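Local coordinates for glycosylation Associate Protein 1 (PDB 6OYC), which is the first subunit of the Gap123 accessory Sec complex, probably acting in glycosylation and secretion of bacterial surface adhesins, with a GT-B-like fold and possibly sugar binding, at residues 260-263 / 264-268; 283-286 / 287-291; 504-507 / 508-512. All blocks are in the same frame, centred on the assembly; numbering follows the deposited sequence.

Contact 1 of 3, residues 260-263 / 264-268. With SO4 (sulfate ion), chain J.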
ATOM      1  N   ASN A 260      12.831  -1.324  -4.040  1.00 31.35           N
ATOM      2  CA  ASN A 260      14.221  -1.062  -4.342  1.00 38.42           C
ATOM      3  C   ASN A 260      14.790  -2.106  -5.288  1.00 41.65           C
ATOM      4  O   ASN A 260      14.592  -3.307  -5.094  1.00 43.90           O
ATOM      5  CB  ASN A 260      15.021  -0.989  -3.047  1.00 33.56           C
ATOM      6  CG  ASN A 260      14.624   0.221  -2.221  1.00 34.31           C
ATOM      7  OD1 ASN A 260      14.319   0.118  -1.027  1.00 33.11           O
ATOM      8  ND2 ASN A 260      14.575   1.376  -2.878  1.00 32.43           N
ATOM      9  N   ASN A 261      15.476  -1.630  -6.321  1.00 44.43           N
ATOM     10  CA  ASN A 261      16.342  -2.470  -7.133  1.00 44.83           C
ATOM     11  C   ASN A 261      17.684  -2.670  -6.418  1.00 43.24           C
ATOM     12  O   ASN A 261      18.429  -1.706  -6.191  1.00 39.52           O
ATOM     13  CB  ASN A 261      16.527  -1.823  -8.501  1.00 43.21           C
ATOM     14  CG  ASN A 261      17.194  -2.738  -9.483  1.00 43.35           C
ATOM     15  OD1 ASN A 261      18.126  -3.467  -9.137  1.00 42.60           O
ATOM     16  ND2 ASN A 261      16.720  -2.715 -10.719  1.00 44.43           N
ATOM     17  N   ALA A 262      17.984  -3.924  -6.062  1.00 41.29           N
ATOM     18  CA  ALA A 262      19.225  -4.241  -5.360  1.00 39.71           C
ATOM     19  C   ALA A 262      20.453  -3.668  -6.070  1.00 42.37           C
ATOM     20  O   ALA A 262      21.367  -3.132  -5.422  1.00 38.66           O
ATOM     21  CB  ALA A 262      19.356  -5.755  -5.215  1.00 43.13           C
ATOM     22  N   HIS A 263      20.497  -3.777  -7.402  1.00 39.84           N
ATOM     23  CA  HIS A 263      21.615  -3.195  -8.135  1.00 39.77           C
ATOM     24  C   HIS A 263      21.732  -1.701  -7.851  1.00 42.68           C
ATOM     25  O   HIS A 263      22.838  -1.188  -7.639  1.00 40.23           O
ATOM     26  CB  HIS A 263      21.457  -3.432  -9.637  1.00 37.89           C
ATOM     27  CG  HIS A 263      22.406  -2.624 -10.471  1.00 36.80           C
ATOM     28  ND1 HIS A 263      23.718  -2.993 -10.681  1.00 35.60           N
ATOM     29  CD2 HIS A 263      22.241  -1.441 -11.113  1.00 40.22           C
ATOM     30  CE1 HIS A 263      24.313  -2.087 -11.437  1.00 37.95           C
ATOM     31  NE2 HIS A 263      23.437  -1.135 -11.716  1.00 38.07           N
ATOM     32  N   ASN A 264      20.600  -0.988  -7.847  1.00 38.85           N
ATOM     33  CA  ASN A 264      20.633   0.441  -7.561  1.00 41.07           C
ATOM     34  C   ASN A 264      21.100   0.707  -6.139  1.00 39.61           C
ATOM     35  O   ASN A 264      21.840   1.662  -5.892  1.00 36.08           O
ATOM     36  CB  ASN A 264      19.254   1.064  -7.781  1.00 44.67           C
ATOM     37  CG  ASN A 264      18.916   1.221  -9.246  1.00 46.66           C
ATOM     38  OD1 ASN A 264      19.728   0.903 -10.124  1.00 46.06           O
ATOM     39  ND2 ASN A 264      17.719   1.723  -9.521  1.00 44.81           N
ATOM     40  N   VAL A 265      20.667  -0.116  -5.186  1.00 38.97           N
ATOM     41  CA  VAL A 265      21.159   0.036  -3.824  1.00 38.56           C
ATOM     42  C   VAL A 265      22.673  -0.161  -3.788  1.00 41.79           C
ATOM     43  O   VAL A 265      23.422   0.713  -3.336  1.00 40.66           O
ATOM     44  CB  VAL A 265      20.441  -0.936  -2.876  1.00 35.74           C
ATOM     45  CG1 VAL A 265      21.068  -0.847  -1.492  1.00 36.18           C
ATOM     46  CG2 VAL A 265      18.943  -0.623  -2.838  1.00 31.83           C
ATOM     47  N   LEU A 266      23.143  -1.307  -4.286  1.00 43.44           N
ATOM     48  CA  LEU A 266      24.556  -1.662  -4.186  1.00 43.81           C
ATOM     49  C   LEU A 266      25.456  -0.737  -4.975  1.00 44.95           C
ATOM     50  O   LEU A 266      26.673  -0.778  -4.778  1.00 50.16           O
ATOM     51  CB  LEU A 266      24.781  -3.083  -4.676  1.00 44.52           C
ATOM     52  CG  LEU A 266      24.012  -4.103  -3.864  1.00 46.98           C
ATOM     53  CD1 LEU A 266      23.783  -5.365  -4.689  1.00 46.13           C
ATOM     54  CD2 LEU A 266      24.820  -4.372  -2.613  1.00 49.65           C
ATOM     55  N   GLU A 267      24.898   0.083  -5.855  1.00 38.44           N
ATOM     56  CA  GLU A 267      25.691   1.015  -6.631  1.00 44.22           C
ATOM     57  C   GLU A 267      25.847   2.366  -5.944  1.00 47.75           C
ATOM     58  O   GLU A 267      26.812   3.089  -6.233  1.00 43.54           O
ATOM     59  CB  GLU A 267      25.055   1.172  -8.022  1.00 46.26           C
ATOM     60  CG  GLU A 267      25.268   2.488  -8.717  1.00 53.02           C
ATOM     61  CD  GLU A 267      24.544   2.572 -10.058  1.00 58.54           C
ATOM     62  OE1 GLU A 267      23.287   2.606 -10.051  1.00 54.25           O
ATOM     63  OE2 GLU A 267      25.237   2.621 -11.110  1.00 53.25           O
ATOM     64  N   ASP A 268      24.946   2.708  -5.022  1.00 42.28           N
ATOM     65  CA  ASP A 268      24.920   4.036  -4.412  1.00 42.57           C
ATOM     66  C   ASP A 268      25.829   4.061  -3.180  1.00 37.81           C
ATOM     67  O   ASP A 268      25.386   4.207  -2.039  1.00 37.27           O
ATOM     68  CB  ASP A 268      23.489   4.422  -4.060  1.00 39.06           C
ATOM     69  CG  ASP A 268      23.371   5.861  -3.585  1.00 42.07           C
ATOM     70  OD1 ASP A 268      24.416   6.522  -3.389  1.00 44.59           O
ATOM     71  OD2 ASP A 268      22.227   6.331  -3.393  1.00 42.80           O
TER
HETATM   72  S   SO4 J 607      15.725   2.825  -6.258  1.00 49.78           S
HETATM   73  O1  SO4 J 607      15.620   3.854  -5.218  1.00 38.34           O
HETATM   74  O2  SO4 J 607      16.893   3.071  -7.109  1.00 45.38           O
HETATM   75  O3  SO4 J 607      15.868   1.500  -5.621  1.00 44.78           O
HETATM   76  O4  SO4 J 607      14.489   2.817  -7.066  1.00 55.63           O
HETATM   77  O   HOH W   1      23.271   1.277 -13.281  1.00 38.20           O

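Contact 2 of 3, residues 283-286 / 287-291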
ATOM      1  N   LEU A 283      16.677 -11.506   3.399  1.00 42.23           N
ATOM      2  CA  LEU A 283      17.965 -12.057   3.812  1.00 42.80           C
ATOM      3  C   LEU A 283      18.956 -12.101   2.655  1.00 43.71           C
ATOM      4  O   LEU A 283      20.142 -11.813   2.850  1.00 45.85           O
ATOM      5  CB  LEU A 283      17.775 -13.448   4.412  1.00 42.10           C
ATOM      6  CG  LEU A 283      17.237 -13.480   5.842  1.00 44.69           C
ATOM      7  CD1 LEU A 283      17.086 -14.910   6.319  1.00 46.95           C
ATOM      8  CD2 LEU A 283      18.152 -12.726   6.763  1.00 46.13           C
ATOM      9  N   ASP A 284      18.503 -12.442   1.441  1.00 41.02           N
ATOM     10  CA  ASP A 284      19.429 -12.450   0.306  1.00 42.65           C
ATOM     11  C   ASP A 284      19.969 -11.046   0.028  1.00 47.85           C
ATOM     12  O   ASP A 284      21.184 -10.859  -0.127  1.00 49.13           O
ATOM     13  CB  ASP A 284      18.788 -13.064  -0.957  1.00 39.93           C
ATOM     14  CG  ASP A 284      17.363 -12.557  -1.246  1.00 50.43           C
ATOM     15  OD1 ASP A 284      16.877 -11.640  -0.557  1.00 51.22           O
ATOM     16  OD2 ASP A 284      16.716 -13.079  -2.187  1.00 50.05           O
ATOM     17  N   ILE A 285      19.088 -10.037  -0.010  1.00 44.65           N
ATOM     18  CA  ILE A 285      19.559  -8.662  -0.176  1.00 43.05           C
ATOM     19  C   ILE A 285      20.503  -8.291   0.960  1.00 44.89           C
ATOM     20  O   ILE A 285      21.545  -7.658   0.743  1.00 45.89           O
ATOM     21  CB  ILE A 285      18.371  -7.685  -0.257  1.00 46.99           C
ATOM     22  CG1 ILE A 285      17.574  -7.874  -1.557  1.00 49.91           C
ATOM     23  CG2 ILE A 285      18.851  -6.255  -0.156  1.00 41.77           C
ATOM     24  CD1 ILE A 285      16.667  -6.679  -1.905  1.00 45.91           C
ATOM     25  N   ALA A 286      20.151  -8.674   2.192  1.00 44.25           N
ATOM     26  CA  ALA A 286      21.005  -8.355   3.330  1.00 46.58           C
ATOM     27  C   ALA A 286      22.408  -8.879   3.106  1.00 49.89           C
ATOM     28  O   ALA A 286      23.394  -8.176   3.375  1.00 51.37           O
ATOM     29  CB  ALA A 286      20.427  -8.942   4.619  1.00 42.47           C
ATOM     30  N   ALA A 287      22.506 -10.106   2.579  1.00 44.11           N
ATOM     31  CA  ALA A 287      23.789 -10.748   2.341  1.00 42.96           C
ATOM     32  C   ALA A 287      24.588 -10.009   1.279  1.00 47.98           C
ATOM     33  O   ALA A 287      25.790  -9.766   1.453  1.00 51.69           O
ATOM     34  CB  ALA A 287      23.572 -12.207   1.936  1.00 41.64           C
ATOM     35  N   GLN A 288      23.947  -9.651   0.162  1.00 44.21           N
ATOM     36  CA  GLN A 288      24.650  -8.836  -0.827  1.00 48.74           C
ATOM     37  C   GLN A 288      25.173  -7.549  -0.209  1.00 48.52           C
ATOM     38  O   GLN A 288      26.318  -7.155  -0.456  1.00 50.35           O
ATOM     39  CB  GLN A 288      23.747  -8.505  -2.011  1.00 49.16           C
ATOM     40  CG  GLN A 288      23.392  -9.665  -2.931  1.00 49.48           C
ATOM     41  CD  GLN A 288      22.444  -9.217  -4.029  1.00 50.16           C
ATOM     42  OE1 GLN A 288      21.226  -9.259  -3.862  1.00 50.17           O
ATOM     43  NE2 GLN A 288      23.000  -8.760  -5.148  1.00 55.60           N
ATOM     44  N   LEU A 289      24.349  -6.876   0.595  1.00 47.79           N
ATOM     45  CA  LEU A 289      24.787  -5.640   1.236  1.00 48.40           C
ATOM     46  C   LEU A 289      25.993  -5.888   2.135  1.00 49.05           C
ATOM     47  O   LEU A 289      27.030  -5.234   1.993  1.00 51.46           O
ATOM     48  CB  LEU A 289      23.639  -5.033   2.034  1.00 47.03           C
ATOM     49  CG  LEU A 289      22.687  -4.200   1.186  1.00 47.88           C
ATOM     50  CD1 LEU A 289      21.423  -3.914   1.967  1.00 43.60           C
ATOM     51  CD2 LEU A 289      23.378  -2.912   0.771  1.00 48.54           C
ATOM     52  N   LYS A 290      25.871  -6.841   3.064  1.00 50.61           N
ATOM     53  CA  LYS A 290      26.983  -7.187   3.945  1.00 51.20           C
ATOM     54  C   LYS A 290      28.230  -7.567   3.156  1.00 56.81           C
ATOM     55  O   LYS A 290      29.353  -7.302   3.598  1.00 58.15           O
ATOM     56  CB  LYS A 290      26.579  -8.342   4.864  1.00 48.57           C
ATOM     57  CG  LYS A 290      25.731  -7.954   6.060  1.00 49.69           C
ATOM     58  CD  LYS A 290      26.562  -7.292   7.174  1.00 58.91           C
ATOM     59  CE  LYS A 290      25.916  -7.510   8.558  1.00 61.38           C
ATOM     60  NZ  LYS A 290      26.473  -6.610   9.631  1.00 56.21           N
ATOM     61  N   GLU A 291      28.052  -8.190   1.989  1.00 54.90           N
ATOM     62  CA  GLU A 291      29.185  -8.512   1.132  1.00 54.45           C
ATOM     63  C   GLU A 291      29.888  -7.250   0.655  1.00 59.22           C
ATOM     64  O   GLU A 291      31.124  -7.182   0.656  1.00 63.67           O
ATOM     65  CB  GLU A 291      28.704  -9.338  -0.060  1.00 61.90           C
ATOM     66  CG  GLU A 291      29.775  -9.790  -1.049  1.00 67.09           C
ATOM     67  CD  GLU A 291      29.321 -11.006  -1.870  1.00 79.55           C
ATOM     68  OE1 GLU A 291      30.153 -11.907  -2.128  1.00 80.66           O
ATOM     69  OE2 GLU A 291      28.125 -11.063  -2.248  1.00 77.14           O
TER

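Contact 3 of 3, residues 504-507 / 508-512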
ATOM      1  N   GLY A 504      10.097  -5.390  21.234  1.00 55.52           N
ATOM      2  CA  GLY A 504      11.069  -4.323  21.286  1.00 48.00           C
ATOM      3  C   GLY A 504      12.503  -4.740  21.070  1.00 51.00           C
ATOM      4  O   GLY A 504      13.367  -3.868  20.915  1.00 52.58           O
ATOM      5  N   GLN A 505      12.786  -6.039  21.030  1.00 55.68           N
ATOM      6  CA  GLN A 505      14.172  -6.482  20.935  1.00 59.58           C
ATOM      7  C   GLN A 505      14.772  -6.154  19.574  1.00 52.45           C
ATOM      8  O   GLN A 505      15.947  -5.791  19.481  1.00 56.04           O
ATOM      9  CB  GLN A 505      14.265  -7.977  21.221  1.00 63.54           C
ATOM     10  CG  GLN A 505      13.944  -8.333  22.659  1.00 70.28           C
ATOM     11  CD  GLN A 505      12.487  -8.691  22.854  1.00 73.20           C
ATOM     12  OE1 GLN A 505      11.634  -8.376  22.012  1.00 73.36           O
ATOM     13  NE2 GLN A 505      12.184  -9.335  23.982  1.00 76.82           N
ATOM     14  N   LEU A 506      13.984  -6.280  18.514  1.00 51.44           N
ATOM     15  CA  LEU A 506      14.455  -5.898  17.190  1.00 52.78           C
ATOM     16  C   LEU A 506      14.819  -4.414  17.148  1.00 52.94           C
ATOM     17  O   LEU A 506      15.894  -4.037  16.658  1.00 47.95           O
ATOM     18  CB  LEU A 506      13.378  -6.241  16.157  1.00 52.43           C
ATOM     19  CG  LEU A 506      13.782  -6.240  14.690  1.00 50.88           C
ATOM     20  CD1 LEU A 506      15.074  -7.004  14.481  1.00 44.96           C
ATOM     21  CD2 LEU A 506      12.665  -6.832  13.862  1.00 52.33           C
ATOM     22  N   VAL A 507      13.939  -3.560  17.687  1.00 49.92           N
ATOM     23  CA  VAL A 507      14.191  -2.119  17.697  1.00 48.13           C
ATOM     24  C   VAL A 507      15.488  -1.812  18.430  1.00 49.69           C
ATOM     25  O   VAL A 507      16.316  -1.018  17.967  1.00 48.78           O
ATOM     26  CB  VAL A 507      13.008  -1.369  18.336  1.00 48.67           C
ATOM     27  CG1 VAL A 507      13.404   0.056  18.671  1.00 42.94           C
ATOM     28  CG2 VAL A 507      11.798  -1.388  17.413  1.00 48.00           C
ATOM     29  N   GLU A 508      15.679  -2.439  19.588  1.00 52.94           N
ATOM     30  CA  GLU A 508      16.891  -2.216  20.363  1.00 53.05           C
ATOM     31  C   GLU A 508      18.124  -2.727  19.628  1.00 52.50           C
ATOM     32  O   GLU A 508      19.189  -2.107  19.694  1.00 53.75           O
ATOM     33  CB  GLU A 508      16.754  -2.881  21.729  1.00 57.75           C
ATOM     34  CG  GLU A 508      17.587  -2.223  22.802  1.00 65.47           C
ATOM     35  CD  GLU A 508      17.068  -0.846  23.175  1.00 69.53           C
ATOM     36  OE1 GLU A 508      15.915  -0.511  22.797  1.00 63.77           O
ATOM     37  OE2 GLU A 508      17.817  -0.100  23.849  1.00 71.49           O
ATOM     38  N   ARG A 509      18.003  -3.848  18.914  1.00 54.04           N
ATOM     39  CA  ARG A 509      19.122  -4.337  18.107  1.00 61.22           C
ATOM     40  C   ARG A 509      19.486  -3.339  17.014  1.00 53.20           C
ATOM     41  O   ARG A 509      20.666  -3.035  16.804  1.00 53.05           O
ATOM     42  CB  ARG A 509      18.778  -5.701  17.504  1.00 63.57           C
ATOM     43  CG  ARG A 509      19.849  -6.273  16.571  1.00 70.34           C
ATOM     44  CD  ARG A 509      19.620  -7.763  16.319  1.00 83.80           C
ATOM     45  NE  ARG A 509      19.653  -8.517  17.569  1.00135.30           N
ATOM     46  CZ  ARG A 509      18.588  -9.066  18.146  1.00117.63           C
ATOM     47  NH1 ARG A 509      17.389  -8.961  17.580  1.00 88.81           N
ATOM     48  NH2 ARG A 509      18.722  -9.725  19.290  1.00142.64           N
ATOM     49  N   ILE A 510      18.478  -2.828  16.299  1.00 51.94           N
ATOM     50  CA  ILE A 510      18.708  -1.794  15.293  1.00 50.99           C
ATOM     51  C   ILE A 510      19.394  -0.597  15.927  1.00 47.26           C
ATOM     52  O   ILE A 510      20.412  -0.105  15.429  1.00 47.46           O
ATOM     53  CB  ILE A 510      17.378  -1.384  14.624  1.00 45.61           C
ATOM     54  CG1 ILE A 510      16.789  -2.546  13.834  1.00 44.97           C
ATOM     55  CG2 ILE A 510      17.573  -0.183  13.708  1.00 40.54           C
ATOM     56  CD1 ILE A 510      15.336  -2.336  13.480  1.00 44.25           C
ATOM     57  N   ILE A 511      18.865  -0.144  17.063  1.00 47.90           N
ATOM     58  CA  ILE A 511      19.310   1.109  17.668  1.00 49.63           C
ATOM     59  C   ILE A 511      20.751   1.008  18.152  1.00 51.82           C
ATOM     60  O   ILE A 511      21.540   1.946  17.987  1.00 52.14           O
ATOM     61  CB  ILE A 511      18.373   1.502  18.819  1.00 53.60           C
ATOM     62  CG1 ILE A 511      17.074   2.076  18.268  1.00 52.65           C
ATOM     63  CG2 ILE A 511      19.032   2.528  19.720  1.00 56.19           C
ATOM     64  CD1 ILE A 511      16.061   2.291  19.340  1.00 55.70           C
ATOM     65  N   ASN A 512      21.104  -0.102  18.800  1.00 51.76           N
ATOM     66  CA  ASN A 512      22.431  -0.249  19.393  1.00 51.83           C
ATOM     67  C   ASN A 512      23.453  -0.827  18.429  1.00 49.61           C
ATOM     68  O   ASN A 512      24.603  -1.029  18.824  1.00 49.39           O
ATOM     69  CB  ASN A 512      22.371  -1.118  20.663  1.00 51.66           C
ATOM     70  CG  ASN A 512      21.551  -0.472  21.783  1.00 62.37           C
ATOM     71  OD1 ASN A 512      20.747  -1.137  22.446  1.00 66.98           O
ATOM     72  ND2 ASN A 512      21.745   0.831  21.990  1.00 57.95           N
TER

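Contact 1 of 3, residues 260-263 / 264-268
Oxygen O3 of a sulfate ion takes two hydrogen bonds from consecutive residues, Asn260 and Asn261, while Asn264 in the first turn of the helix holds the neighbouring oxygen of the same ion. Asn260 ND2 reaches sulfate O3 at 3.0 Å with a nearly straight N-H...O angle of 165°, and the backbone Asn261 N adds a more bent bond of 3.2 Å. From the other segment Asn264 ND2 donates to sulfate O2 at 2.9 Å. Asn264 swings its CG back beside its own backbone N, opposite the carbonyl carbon (chi1 -75°), which turns the amide toward the ion at the helix start. Gln236 N also donates to the sulfate. Asn260 ND2 has a further acceptor in Phe234 O and Asn260 OD1 accepts from Phe256 N, so this amide is held at both ends. The ion probably comes from the crystallisation liquor; its position marks an anion-accepting site made of amide N-H groups.

Asn260 and Asn261 lead into helix 262-267, which makes up most of the rest and follows strand 250-255 of the seven-stranded parallel sheet. Asn261 is its N-cap: with CG opposite the backbone N the side chain folds over the first turn, and OD1 accepts from His263 N at 3.0 Å, the donor tilted 18° from the amide's carbonyl plane. Helical bonds follow, Val265 N to Asn261 O and Leu266 N to Ala262 O, the latter 2.8 Å and almost linear, whereas Glu267 N to His263 O is weak. On the outer side a water bridges His263 NE2, which it meets in the plane of the ring, and Glu267 OE2. On the buried side Val265 CG2 rests 3.9 Å from Asn260 CB, and Val255 of the strand touches both side chains.

Contact 2 of 3, residues 283-286 / 287-291
Four successive i to i+4 backbone bonds tie residues 283-286 to residues 287-291, and their closely similar lengths show regular alpha-helix with no break at the join. Lys290 N to Ala286 O is almost linear, at 178°, while Ala287 N to Leu283 O, in the first turn, is the most bent of the four at 150°.

Among the side chains, Ile285 and Leu289 carry the apolar contact. They run parallel on neighbouring turns, with Ile285 CG2 4.1 Å from Leu289 CD1. Ile285 places CG2 opposite its backbone N, beside the carbonyl carbon, which carries this branch forward along the helix to meet the leucine. Leu289 CB also packs against Ala286 O at 3.4 Å. Gln288 runs back along another side of the helix, its CG 3.8 Å from Asp284 O. At the N-terminal end Asp284 OD1 accepts from the backbone Ile285 N at 2.8 Å, the donor lying 34° out of the carboxylate plane, and OD2 forms a salt bridge with Arg282. Both carboxylate oxygens are thus engaged, which should help fix the group's rotation. Glu456 accepts from the backbone N of Leu283 and of Asp284, adding negative charge where the helix dipole would favour it.

Ala286 and Leu289 face the sheet, touching Cys280 and Ile278 of strand 277-280 and Val297 of strand 297-299. This is the helix of a beta-alpha-beta unit, linking two neighbouring parallel strands of a Rossmann-like domain.

Contact 3 of 3, residues 504-507 / 508-512
Val507 CG1 meets Ile511 CD1 at 3.5 Å, the two side chains lying alongside one another with a shared direction on successive turns. Val507 sets CG1 opposite its backbone N (chi1 166°), directing that methyl along the helix toward the isoleucine, whose CG1 also packs 3.2 Å from Val507 O. A looser apolar pair, Leu506 CG to Ile510 CD1 at 4.4 Å, lies beside it. Beyond them, Arg509 bends at chi3 and returns along the exposed side, bringing one face of its guanidinium against Gln505 O, with NH1 4.0 Å from that oxygen.

All of these pairs lie on helix 505-512, near the chain's C-terminus. Its i to i+4 bonds include Ile511 N to Val507 O at 2.8 Å and Ile510 N to Leu506 O at 2.9 Å, the latter nearly straight at 171°. Gly504 is both the N-cap and the residue that leaves the preceding helix, with a positive phi of 92° that suits glycine, and its carbonyl O accepts from Glu508 N at 3.0 Å. Outward, Met40 of helix 33-43 touches both Leu506 and Val507, while Val300 lies against Leu506 and Ile510.

Overall arrangement
All three contacts are local helical turns, met along the chain in the order 1, 2, 3. Contacts 1 and 2, with centres 11 Å apart, belong to helices 262-267 and 283-292 in the domain built on the seven-stranded parallel sheet. They touch directly: Leu266 CD1 packs 3.5 Å from Gln288 NE2, and Val265 CG1 approaches Leu289 CD2 at 3.8 Å. In the chain, helix 269-273 and then strand 277-280 lie between the two helices. Contact 3, on helix 505-512, lies about 19 Å from contact 2 and 25 Å from contact 1, centre to centre. That C-terminal helix packs on helix 33-43, returning the chain's end to its N-terminal domain, consistent with a GT-B-like architecture.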